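Side-chain contacts in MFP2b (Ascaris suum, PDB 2BJR), which enhances the polymerization of major sperm protein (MSP) in the amoeboid motility of Ascaris sperm and carries a bound zinc ion: residues Y93-Y98 against P119-E124; S99-K104 against M160-R165; N193-F198 against V303-H308. All coordinates share one frame; numbering follows the deposited sequence.

Overall arrangement
Contacts 1 and 2 belong to one compact region in the first half of the chain. Their centres are about 7 Å apart, and they share the sheet in which strands 92-97 and 161-166 are neighbours. Two probable backbone hydrogen bonds join them: Tyr98 N to Met160 O and Asn94 O to Ala164 N, both 2.8 Å. Helix 101-106 of contact 2 follows strand 92-97 of contact 1 in the chain. Contact 3 lies in the second half of the chain. Its centre is about 20 Å from that of contact 1 and about 26 Å from that of contact 2. None of the three contacts belongs to the zinc site of His86, Cys174, Cys176 and Cys179.

Contact 1 of 3, residues Y93-Y98 against P119-E124; sequences YNWIKY and PILWSE. With SO4 (sulfate ion), chain E.
The indole of Trp95 meets Leu121 obliquely, with CZ3 3.9 Å from Leu121 CB. The two side chains cross at about a right angle. The phenol ring of Tyr98 is met in the same slanting way by Ile120, whose CD1 lies 4.2 Å from Tyr98 CD1. The third flat group, the indole of Trp122, holds a sulfate at its edge, with the sulfur in the ring plane. Its NE1 gives a nearly straight hydrogen bond to O1 of the sulfate (3.1 Å, 162°). A more bent one goes to O2 (3.2 Å from NE1, 135°). The sulfate probably comes from the crystallisation liquor.

Strands 92-97 and 117-122 belong to two different antiparallel sheets. They face each other through side chains, and no hydrogen bond passes between the two segments. The nearest CA atoms, those of Tyr98 and Ile120, are 8.2 Å apart. Val35 of strand 34-40 touches both Trp95 and Pro119. Trp95 also rests on Leu28 and Ile163.

Leu121 CB points toward segment 93-98 and itself touches the indole; CG, anti to the backbone N (chi1 -178°), continues from it. Trp122 is the centre of an inverse gamma turn. A weak backbone bond runs across this turn from Ser123 N to Leu121 O, 3.0 Å long.

Contact 2 of 3, residues S99-K104 against M160-R165; sequences SDRFDK and MLIIAR
Arg101, which packs against Ile162, has its guanidinium tied down at NH1 by a hydrogen bond to the backbone O of Tyr98. The same group makes a cation-pi contact with the Tyr98 ring. Phe102 flanks the arginine too: Phe102 CE1 lies 3.4 Å above one face of the Arg101 guanidinium, off its centre. Farther back along the arginine, CG lies 4.1 Å above the centre of the Phe102 ring. The Phe102 ring thus lies along the arginine from CG to the guanidinium. The contact with the strand is made nearer the main chain. Arg101 CB lies 3.9 Å from Ile162 CD1.

Both partners have a similar first torsion. In Arg101, CG stands between the backbone N and the carbonyl carbon (chi1 61°), and the chain then runs extended to NE. In Ile162, CG1 takes the equivalent position (chi1 62°), with CD1 at its end reaching the helix.

The motif is a short helix laid on one face of an antiparallel sheet. Helix 101-106 packs on strand 161-166, the middle one of three, through Arg101 and Lys104. Ile162 and Ala164 both point at the helix. Met111 of the neighbouring strand 110-111 also touches Arg101, Ile162 and Ala164.

One helical turn after Arg101, Lys104 comes down on Ala164. Its CG is 4.5 Å from Ala164 CB, a loose approach. The ammonium group of Lys104 is drawn to Glu166 OE2, with which NZ forms a salt bridge. The turn itself is closed by a backbone hydrogen bond from Lys104 N to Asp100 O, 3.1 Å long. Asp100 holds the N-cap position, but its carboxylate makes no capping bond.

Contact 3 of 3, residues N193-F198 against V303-H308; sequences NEWADF and VHVDHH
Asn193 and Trp195 meet Val303 and Val305 where two antiparallel sheets of the second half of the chain come together. Segment 193-198 lies on strand 194-199 of one sheet. Segment 303-308 is a loop between strands 300-302 and 313-319 of the other.

Val303 sets its two methyls against the two ends of the Asn193 amide. CG1 is 4.1 Å from Asn193 OD1, and CG2 is 4.1 Å from Asn193 ND2. The torsions fit this: Val303 holds CG1 anti to its backbone N (chi1 165°) and CG2 beside that N, spreading the methyls toward the amide. Asn193 has CG anti to its carbonyl carbon (chi1 -63°). The amide nitrogen also bonds to Tyr284 OH.

The indole of Trp195 reaches both valines with one atom, CZ2. Val303 CG1 lies 4.4 Å from it and Val305 CG2 4.5 Å; both approach the ring obliquely. Val305 has nearly the same rotamer as Val303, yet it offers the other methyl. Met241 touches both Trp195 and Val305.

His304 points away from segment 193-198. Its ND1 gives a nearly straight hydrogen bond to Asp306 OD1, on the syn side and somewhat out of the carboxylate plane. The 2.5 Å between ND1 and OD1 is suspiciously short, and the exact length is doubtful. NE2 bonds to Asp368 O. A water spans the two segments: it donates to Asn193 OD1 at 3.0 Å and accepts from His304 N at 2.9 Å.

Contact 1 of 3, residues Y93-Y98 against P119-E124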
loop_
_atom_site.group_PDB
_atom_site.type_symbol
_atom_site.label_atom_id
_atom_site.label_comp_id
_atom_site.label_asym_id
_atom_site.label_seq_id
_atom_site.Cartn_x
_atom_site.Cartn_y
_atom_site.Cartn_z
ATOM N N TYR A 93 -10.090 -9.267 -9.395
ATOM C CA TYR A 93 -9.666 -8.132 -10.213
ATOM C C TYR A 93 -8.287 -8.354 -10.809
ATOM O O TYR A 93 -7.356 -8.845 -10.141
ATOM C CB TYR A 93 -9.673 -6.871 -9.372
ATOM C CG TYR A 93 -11.047 -6.375 -8.971
ATOM C CD1 TYR A 93 -11.280 -5.874 -7.692
ATOM C CD2 TYR A 93 -12.105 -6.340 -9.885
ATOM C CE1 TYR A 93 -12.506 -5.373 -7.332
ATOM C CE2 TYR A 93 -13.343 -5.823 -9.509
ATOM C CZ TYR A 93 -13.530 -5.354 -8.252
ATOM O OH TYR A 93 -14.763 -4.858 -7.870
ATOM N N ASN A 94 -8.179 -8.059 -12.085
ATOM C CA ASN A 94 -6.935 -8.179 -12.827
ATOM C C ASN A 94 -6.690 -6.878 -13.578
ATOM O O ASN A 94 -7.553 -6.426 -14.329
ATOM C CB ASN A 94 -7.051 -9.346 -13.806
ATOM C CG ASN A 94 -5.728 -9.729 -14.441
ATOM O OD1 ASN A 94 -4.657 -9.334 -13.981
ATOM N ND2 ASN A 94 -5.799 -10.499 -15.512
ATOM N N TRP A 95 -5.523 -6.271 -13.397
ATOM C CA TRP A 95 -5.220 -5.018 -14.091
ATOM C C TRP A 95 -4.654 -5.318 -15.449
ATOM O O TRP A 95 -3.671 -6.025 -15.556
ATOM C CB TRP A 95 -4.223 -4.162 -13.283
ATOM C CG TRP A 95 -4.716 -3.611 -12.001
ATOM C CD1 TRP A 95 -4.790 -4.235 -10.819
ATOM C CD2 TRP A 95 -5.208 -2.263 -11.767
ATOM N NE1 TRP A 95 -5.321 -3.403 -9.861
ATOM C CE2 TRP A 95 -5.557 -2.178 -10.407
ATOM C CE3 TRP A 95 -5.416 -1.156 -12.582
ATOM C CZ2 TRP A 95 -6.063 -1.021 -9.829
ATOM C CZ3 TRP A 95 -5.894 0.001 -12.016
ATOM C CH2 TRP A 95 -6.224 0.062 -10.653
ATOM N N ILE A 96 -5.255 -4.792 -16.515
ATOM C CA ILE A 96 -4.797 -5.025 -17.870
ATOM C C ILE A 96 -4.453 -3.728 -18.565
ATOM O O ILE A 96 -4.917 -2.665 -18.165
ATOM C CB ILE A 96 -5.874 -5.765 -18.699
ATOM C CG1 ILE A 96 -7.118 -4.850 -18.901
ATOM C CG2 ILE A 96 -6.239 -7.017 -18.015
ATOM C CD1 ILE A 96 -8.124 -5.419 -19.874
ATOM N N LYS A 97 -3.700 -3.818 -19.658
ATOM C CA LYS A 97 -3.438 -2.654 -20.476
ATOM C C LYS A 97 -4.723 -2.247 -21.166
ATOM O O LYS A 97 -5.495 -3.088 -21.629
ATOM C CB LYS A 97 -2.393 -2.930 -21.547
ATOM C CG LYS A 97 -0.972 -3.102 -21.001
ATOM C CD LYS A 97 0.022 -3.133 -22.171
ATOM C CE LYS A 97 1.038 -4.242 -22.056
ATOM N NZ LYS A 97 1.739 -4.458 -23.381
ATOM N N TYR A 98 -4.916 -0.945 -21.265
ATOM C CA TYR A 98 -6.104 -0.395 -21.876
ATOM C C TYR A 98 -6.211 -0.938 -23.320
ATOM O O TYR A 98 -7.299 -1.266 -23.782
ATOM C CB TYR A 98 -5.975 1.112 -21.854
ATOM C CG TYR A 98 -7.099 1.843 -22.485
ATOM C CD1 TYR A 98 -8.325 1.975 -21.821
ATOM C CD2 TYR A 98 -6.968 2.388 -23.747
ATOM C CE1 TYR A 98 -9.390 2.655 -22.425
ATOM C CE2 TYR A 98 -8.014 3.082 -24.353
ATOM C CZ TYR A 98 -9.221 3.210 -23.696
ATOM O OH TYR A 98 -10.259 3.944 -24.284
ATOM N N PRO A 119 -12.094 3.466 -13.797
ATOM C CA PRO A 119 -10.745 3.820 -13.333
ATOM C C PRO A 119 -9.680 3.560 -14.373
ATOM O O PRO A 119 -9.768 2.560 -15.123
ATOM C CB PRO A 119 -10.556 2.927 -12.116
ATOM C CG PRO A 119 -11.944 2.597 -11.668
ATOM C CD PRO A 119 -12.752 2.478 -12.913
ATOM N N ILE A 120 -8.680 4.441 -14.433
ATOM C CA ILE A 120 -7.537 4.272 -15.311
ATOM C C ILE A 120 -6.276 4.746 -14.575
ATOM O O ILE A 120 -6.252 5.829 -13.971
ATOM C CB ILE A 120 -7.771 4.934 -16.668
ATOM C CG1 ILE A 120 -6.664 4.586 -17.647
ATOM C CG2 ILE A 120 -7.969 6.436 -16.564
ATOM C CD1 ILE A 120 -7.046 4.961 -19.102
ATOM N N LEU A 121 -5.278 3.877 -14.574
ATOM C CA LEU A 121 -3.994 4.142 -13.929
ATOM C C LEU A 121 -2.917 4.446 -14.946
ATOM O O LEU A 121 -2.536 3.620 -15.749
ATOM C CB LEU A 121 -3.603 2.942 -13.072
ATOM C CG LEU A 121 -2.300 3.140 -12.307
ATOM C CD1 LEU A 121 -2.383 4.212 -11.231
ATOM C CD2 LEU A 121 -1.941 1.813 -11.689
ATOM N N TRP A 122 -2.419 5.668 -14.882
ATOM C CA TRP A 122 -1.286 6.125 -15.654
ATOM C C TRP A 122 -0.025 5.708 -14.899
ATOM O O TRP A 122 0.602 6.495 -14.241
ATOM C CB TRP A 122 -1.376 7.638 -15.835
ATOM C CG TRP A 122 -0.417 8.285 -16.787
ATOM C CD1 TRP A 122 0.584 7.693 -17.520
ATOM C CD2 TRP A 122 -0.372 9.669 -17.101
ATOM N NE1 TRP A 122 1.271 8.642 -18.236
ATOM C CE2 TRP A 122 0.690 9.865 -18.013
ATOM C CE3 TRP A 122 -1.121 10.779 -16.691
ATOM C CZ2 TRP A 122 1.019 11.132 -18.519
ATOM C CZ3 TRP A 122 -0.800 12.013 -17.185
ATOM C CH2 TRP A 122 0.246 12.186 -18.108
ATOM N N SER A 123 0.311 4.438 -15.026
ATOM C CA SER A 123 1.327 3.795 -14.220
ATOM C C SER A 123 2.733 4.360 -14.463
ATOM O O SER A 123 3.549 4.439 -13.529
ATOM C CB SER A 123 1.329 2.256 -14.495
ATOM O OG SER A 123 1.031 1.938 -15.886
ATOM N N GLU A 124 3.015 4.712 -15.704
ATOM C CA GLU A 124 4.351 5.152 -16.118
ATOM C C GLU A 124 4.551 6.669 -16.150
ATOM O O GLU A 124 5.522 7.140 -16.728
ATOM C CB GLU A 124 4.689 4.554 -17.482
ATOM C CG GLU A 124 4.569 3.044 -17.538
ATOM C CD GLU A 124 5.463 2.352 -16.538
ATOM O OE1 GLU A 124 6.682 2.585 -16.566
ATOM O OE2 GLU A 124 4.957 1.570 -15.706
HETATM S S SO4 E . 4.275 8.779 -20.542
HETATM O O1 SO4 E . 3.331 7.668 -20.372
HETATM O O2 SO4 E . 4.035 9.713 -19.463
HETATM O O3 SO4 E . 5.634 8.192 -20.502
HETATM O O4 SO4 E . 4.047 9.385 -21.832
#

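Contact 2 of 3, residues S99-K104 against M160-R165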
loop_
_atom_site.group_PDB
_atom_site.type_symbol
_atom_site.label_atom_id
_atom_site.label_comp_id
_atom_site.label_asym_id
_atom_site.label_seq_id
_atom_site.Cartn_x
_atom_site.Cartn_y
_atom_site.Cartn_z
ATOM N N SER A 99 -5.077 -1.103 -23.994
ATOM C CA SER A 99 -5.098 -1.580 -25.376
ATOM C C SER A 99 -5.583 -3.021 -25.487
ATOM O O SER A 99 -6.012 -3.422 -26.565
ATOM C CB SER A 99 -3.721 -1.429 -26.043
ATOM O OG SER A 99 -2.746 -2.202 -25.354
ATOM N N ASP A 100 -5.541 -3.776 -24.391
ATOM C CA ASP A 100 -5.933 -5.192 -24.380
ATOM C C ASP A 100 -7.379 -5.436 -23.991
ATOM O O ASP A 100 -7.775 -6.613 -23.818
ATOM C CB ASP A 100 -5.027 -5.990 -23.424
ATOM C CG ASP A 100 -3.626 -6.192 -23.977
ATOM O OD1 ASP A 100 -3.480 -6.140 -25.231
ATOM O OD2 ASP A 100 -2.624 -6.394 -23.219
ATOM N N ARG A 101 -8.183 -4.380 -23.835
ATOM C CA ARG A 101 -9.518 -4.550 -23.256
ATOM C C ARG A 101 -10.441 -5.392 -24.158
ATOM O O ARG A 101 -11.208 -6.211 -23.654
ATOM C CB ARG A 101 -10.156 -3.199 -22.924
ATOM C CG ARG A 101 -10.368 -2.252 -24.108
ATOM C CD ARG A 101 -10.613 -0.786 -23.662
ATOM N NE ARG A 101 -10.959 0.103 -24.766
ATOM C CZ ARG A 101 -10.118 0.527 -25.717
ATOM N NH1 ARG A 101 -8.856 0.145 -25.757
ATOM N NH2 ARG A 101 -10.557 1.345 -26.656
ATOM N N PHE A 102 -10.320 -5.238 -25.475
ATOM C CA PHE A 102 -11.207 -5.963 -26.413
ATOM C C PHE A 102 -10.916 -7.450 -26.395
ATOM O O PHE A 102 -11.825 -8.239 -26.249
ATOM C CB PHE A 102 -11.146 -5.384 -27.837
ATOM C CG PHE A 102 -11.548 -3.918 -27.911
ATOM C CD1 PHE A 102 -10.658 -2.955 -28.374
ATOM C CD2 PHE A 102 -12.802 -3.514 -27.472
ATOM C CE1 PHE A 102 -11.032 -1.603 -28.428
ATOM C CE2 PHE A 102 -13.185 -2.168 -27.517
ATOM C CZ PHE A 102 -12.294 -1.215 -27.981
ATOM N N ASP A 103 -9.641 -7.825 -26.457
ATOM C CA ASP A 103 -9.234 -9.230 -26.344
ATOM C C ASP A 103 -9.693 -9.854 -25.034
ATOM O O ASP A 103 -10.200 -10.979 -24.978
ATOM C CB ASP A 103 -7.717 -9.324 -26.469
ATOM C CG ASP A 103 -7.235 -8.907 -27.830
ATOM O OD1 ASP A 103 -8.096 -8.653 -28.728
ATOM O OD2 ASP A 103 -6.023 -8.813 -28.108
ATOM N N LYS A 104 -9.562 -9.082 -23.977
ATOM C CA LYS A 104 -9.930 -9.536 -22.667
ATOM C C LYS A 104 -11.440 -9.705 -22.544
ATOM O O LYS A 104 -11.924 -10.684 -21.995
ATOM C CB LYS A 104 -9.392 -8.549 -21.650
ATOM C CG LYS A 104 -9.137 -9.125 -20.346
ATOM C CD LYS A 104 -7.904 -10.069 -20.285
ATOM C CE LYS A 104 -7.997 -10.745 -18.948
ATOM N NZ LYS A 104 -7.250 -12.002 -18.788
HETATM N N MSE A 160 -1.696 2.424 -20.304
HETATM C CA MSE A 160 -2.309 2.671 -18.990
HETATM C C MSE A 160 -3.115 1.436 -18.602
HETATM O O MSE A 160 -3.497 0.633 -19.457
HETATM C CB MSE A 160 -3.196 3.929 -19.052
HETATM C CG MSE A 160 -2.413 5.129 -19.390
HETATM SE SE MSE A 160 -3.426 6.743 -19.075
HETATM C CE MSE A 160 -2.205 8.031 -19.915
ATOM N N LEU A 161 -3.378 1.274 -17.317
ATOM C CA LEU A 161 -3.988 0.069 -16.791
ATOM C C LEU A 161 -5.427 0.342 -16.322
ATOM O O LEU A 161 -5.691 1.330 -15.671
ATOM C CB LEU A 161 -3.158 -0.460 -15.631
ATOM C CG LEU A 161 -1.667 -0.655 -15.894
ATOM C CD1 LEU A 161 -1.009 -1.163 -14.616
ATOM C CD2 LEU A 161 -1.488 -1.620 -17.018
ATOM N N ILE A 162 -6.320 -0.596 -16.615
ATOM C CA ILE A 162 -7.713 -0.611 -16.150
ATOM C C ILE A 162 -7.996 -1.953 -15.496
ATOM O O ILE A 162 -7.208 -2.913 -15.670
ATOM C CB ILE A 162 -8.674 -0.330 -17.319
ATOM C CG1 ILE A 162 -8.580 -1.409 -18.409
ATOM C CG2 ILE A 162 -8.327 0.989 -17.913
ATOM C CD1 ILE A 162 -9.694 -1.386 -19.481
ATOM N N ILE A 163 -9.052 -2.000 -14.686
ATOM C CA ILE A 163 -9.425 -3.213 -13.950
ATOM C C ILE A 163 -10.413 -4.079 -14.739
ATOM O O ILE A 163 -11.482 -3.583 -15.171
ATOM C CB ILE A 163 -10.031 -2.855 -12.601
ATOM C CG1 ILE A 163 -9.001 -2.141 -11.718
ATOM C CG2 ILE A 163 -10.552 -4.066 -11.906
ATOM C CD1 ILE A 163 -9.609 -1.455 -10.501
ATOM N N ALA A 164 -10.069 -5.362 -14.892
ATOM C CA ALA A 164 -11.008 -6.386 -15.400
ATOM C C ALA A 164 -11.474 -7.261 -14.251
ATOM O O ALA A 164 -10.702 -7.605 -13.340
ATOM C CB ALA A 164 -10.321 -7.249 -16.475
ATOM N N ARG A 165 -12.761 -7.592 -14.246
ATOM C CA ARG A 165 -13.294 -8.650 -13.423
ATOM C C ARG A 165 -13.105 -9.986 -14.155
ATOM O O ARG A 165 -13.594 -10.167 -15.284
ATOM C CB ARG A 165 -14.798 -8.421 -13.141
ATOM C CG ARG A 165 -15.154 -7.194 -12.346
ATOM C CD ARG A 165 -16.580 -6.654 -12.625
ATOM N NE ARG A 165 -17.610 -7.698 -12.461
ATOM C CZ ARG A 165 -18.131 -8.092 -11.328
ATOM N NH1 ARG A 165 -17.779 -7.552 -10.172
ATOM N NH2 ARG A 165 -19.050 -9.080 -11.334
#

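Contact 3 of 3, residues N193-F198 against V303-H308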
loop_
_atom_site.group_PDB
_atom_site.type_symbol
_atom_site.label_atom_id
_atom_site.label_comp_id
_atom_site.label_asym_id
_atom_site.label_seq_id
_atom_site.Cartn_x
_atom_site.Cartn_y
_atom_site.Cartn_z
ATOM N N ASN A 193 7.035 -5.914 -2.237
ATOM C CA ASN A 193 6.721 -6.133 -0.824
ATOM C C ASN A 193 5.223 -6.168 -0.681
ATOM O O ASN A 193 4.510 -5.351 -1.286
ATOM C CB ASN A 193 7.259 -4.995 0.029
ATOM C CG ASN A 193 8.771 -4.884 -0.005
ATOM O OD1 ASN A 193 9.319 -3.820 -0.344
ATOM N ND2 ASN A 193 9.458 -5.977 0.376
ATOM N N GLU A 194 4.745 -7.087 0.112
ATOM C CA GLU A 194 3.325 -7.289 0.340
ATOM C C GLU A 194 2.893 -6.477 1.573
ATOM O O GLU A 194 3.358 -6.724 2.682
ATOM C CB GLU A 194 3.041 -8.773 0.542
ATOM C CG GLU A 194 1.565 -9.092 0.718
ATOM C CD GLU A 194 0.796 -9.148 -0.584
ATOM O OE1 GLU A 194 1.402 -8.982 -1.661
ATOM O OE2 GLU A 194 -0.424 -9.399 -0.512
ATOM N N TRP A 195 2.022 -5.481 1.360
ATOM C CA TRP A 195 1.510 -4.634 2.438
ATOM C C TRP A 195 0.006 -4.792 2.590
ATOM O O TRP A 195 -0.715 -4.645 1.616
ATOM C CB TRP A 195 1.825 -3.161 2.095
ATOM C CG TRP A 195 3.303 -2.805 2.130
ATOM C CD1 TRP A 195 4.168 -2.730 1.075
ATOM C CD2 TRP A 195 4.030 -2.422 3.263
ATOM N NE1 TRP A 195 5.394 -2.285 1.495
ATOM C CE2 TRP A 195 5.341 -2.116 2.848
ATOM C CE3 TRP A 195 3.714 -2.308 4.623
ATOM C CZ2 TRP A 195 6.323 -1.691 3.729
ATOM C CZ3 TRP A 195 4.684 -1.925 5.473
ATOM C CH2 TRP A 195 5.975 -1.604 5.029
ATOM N N ALA A 196 -0.487 -5.076 3.794
ATOM C CA ALA A 196 -1.882 -5.338 3.977
ATOM C C ALA A 196 -2.510 -4.151 4.726
ATOM O O ALA A 196 -1.944 -3.611 5.662
ATOM C CB ALA A 196 -2.075 -6.632 4.762
ATOM N N ASP A 197 -3.716 -3.774 4.344
ATOM C CA ASP A 197 -4.460 -2.678 5.014
ATOM C C ASP A 197 -5.262 -3.173 6.200
ATOM O O ASP A 197 -6.034 -4.145 6.077
ATOM C CB ASP A 197 -5.423 -2.055 4.005
ATOM C CG ASP A 197 -4.681 -1.323 2.882
ATOM O OD1 ASP A 197 -4.136 -0.251 3.181
ATOM O OD2 ASP A 197 -4.548 -1.788 1.727
ATOM N N PHE A 198 -5.081 -2.478 7.318
ATOM C CA PHE A 198 -5.799 -2.668 8.548
ATOM C C PHE A 198 -5.952 -1.360 9.268
ATOM O O PHE A 198 -5.207 -0.417 9.044
ATOM C CB PHE A 198 -5.025 -3.592 9.462
ATOM C CG PHE A 198 -5.036 -5.007 9.048
ATOM C CD1 PHE A 198 -4.002 -5.548 8.305
ATOM C CD2 PHE A 198 -6.079 -5.847 9.459
ATOM C CE1 PHE A 198 -4.013 -6.918 7.923
ATOM C CE2 PHE A 198 -6.082 -7.226 9.090
ATOM C CZ PHE A 198 -5.051 -7.736 8.319
ATOM N N VAL A 303 14.361 -2.497 2.722
ATOM C CA VAL A 303 12.973 -2.272 2.386
ATOM C C VAL A 303 12.823 -0.766 2.461
ATOM O O VAL A 303 13.300 -0.176 3.403
ATOM C CB VAL A 303 12.056 -3.002 3.386
ATOM C CG1 VAL A 303 10.649 -2.534 3.304
ATOM C CG2 VAL A 303 12.158 -4.477 3.120
ATOM N N HIS A 304 12.220 -0.129 1.460
ATOM C CA HIS A 304 12.082 1.317 1.473
ATOM C C HIS A 304 10.787 1.769 0.855
ATOM O O HIS A 304 10.291 1.159 -0.094
ATOM C CB HIS A 304 13.235 2.012 0.722
ATOM C CG HIS A 304 13.417 1.550 -0.692
ATOM N ND1 HIS A 304 13.031 2.301 -1.784
ATOM C CD2 HIS A 304 13.956 0.411 -1.189
ATOM C CE1 HIS A 304 13.294 1.622 -2.896
ATOM N NE2 HIS A 304 13.879 0.478 -2.559
ATOM N N VAL A 305 10.235 2.832 1.412
ATOM C CA VAL A 305 9.142 3.563 0.771
ATOM C C VAL A 305 9.682 4.954 0.472
ATOM O O VAL A 305 10.234 5.617 1.347
ATOM C CB VAL A 305 7.896 3.589 1.661
ATOM C CG1 VAL A 305 6.873 4.587 1.106
ATOM C CG2 VAL A 305 7.263 2.193 1.725
ATOM N N ASP A 306 9.516 5.396 -0.769
ATOM C CA ASP A 306 10.232 6.555 -1.264
ATOM C C ASP A 306 9.431 7.843 -1.151
ATOM O O ASP A 306 8.233 7.867 -1.277
ATOM C CB ASP A 306 10.668 6.333 -2.704
ATOM C CG ASP A 306 11.647 5.198 -2.854
ATOM O OD1 ASP A 306 12.139 4.642 -1.837
ATOM O OD2 ASP A 306 11.995 4.805 -3.976
ATOM N N HIS A 307 10.139 8.915 -0.870
ATOM C CA HIS A 307 9.560 10.224 -0.705
ATOM C C HIS A 307 10.636 11.261 -1.030
ATOM O O HIS A 307 11.845 11.012 -0.872
ATOM C CB HIS A 307 9.064 10.398 0.728
ATOM C CG HIS A 307 8.386 11.699 0.971
ATOM N ND1 HIS A 307 7.037 11.902 0.741
ATOM C CD2 HIS A 307 8.874 12.879 1.401
ATOM C CE1 HIS A 307 6.730 13.147 1.044
ATOM N NE2 HIS A 307 7.826 13.769 1.432
ATOM N N HIS A 308 10.227 12.452 -1.447
ATOM C CA HIS A 308 11.233 13.441 -1.873
ATOM C C HIS A 308 12.103 13.938 -0.733
ATOM O O HIS A 308 13.212 14.388 -0.951
ATOM C CB HIS A 308 10.589 14.609 -2.643
ATOM C CG HIS A 308 9.677 15.449 -1.812
ATOM N ND1 HIS A 308 8.311 15.303 -1.841
ATOM C CD2 HIS A 308 9.932 16.431 -0.918
ATOM C CE1 HIS A 308 7.758 16.167 -1.011
ATOM N NE2 HIS A 308 8.720 16.864 -0.438
HETATM O O HOH W 1 11.679 -2.033 -0.713
#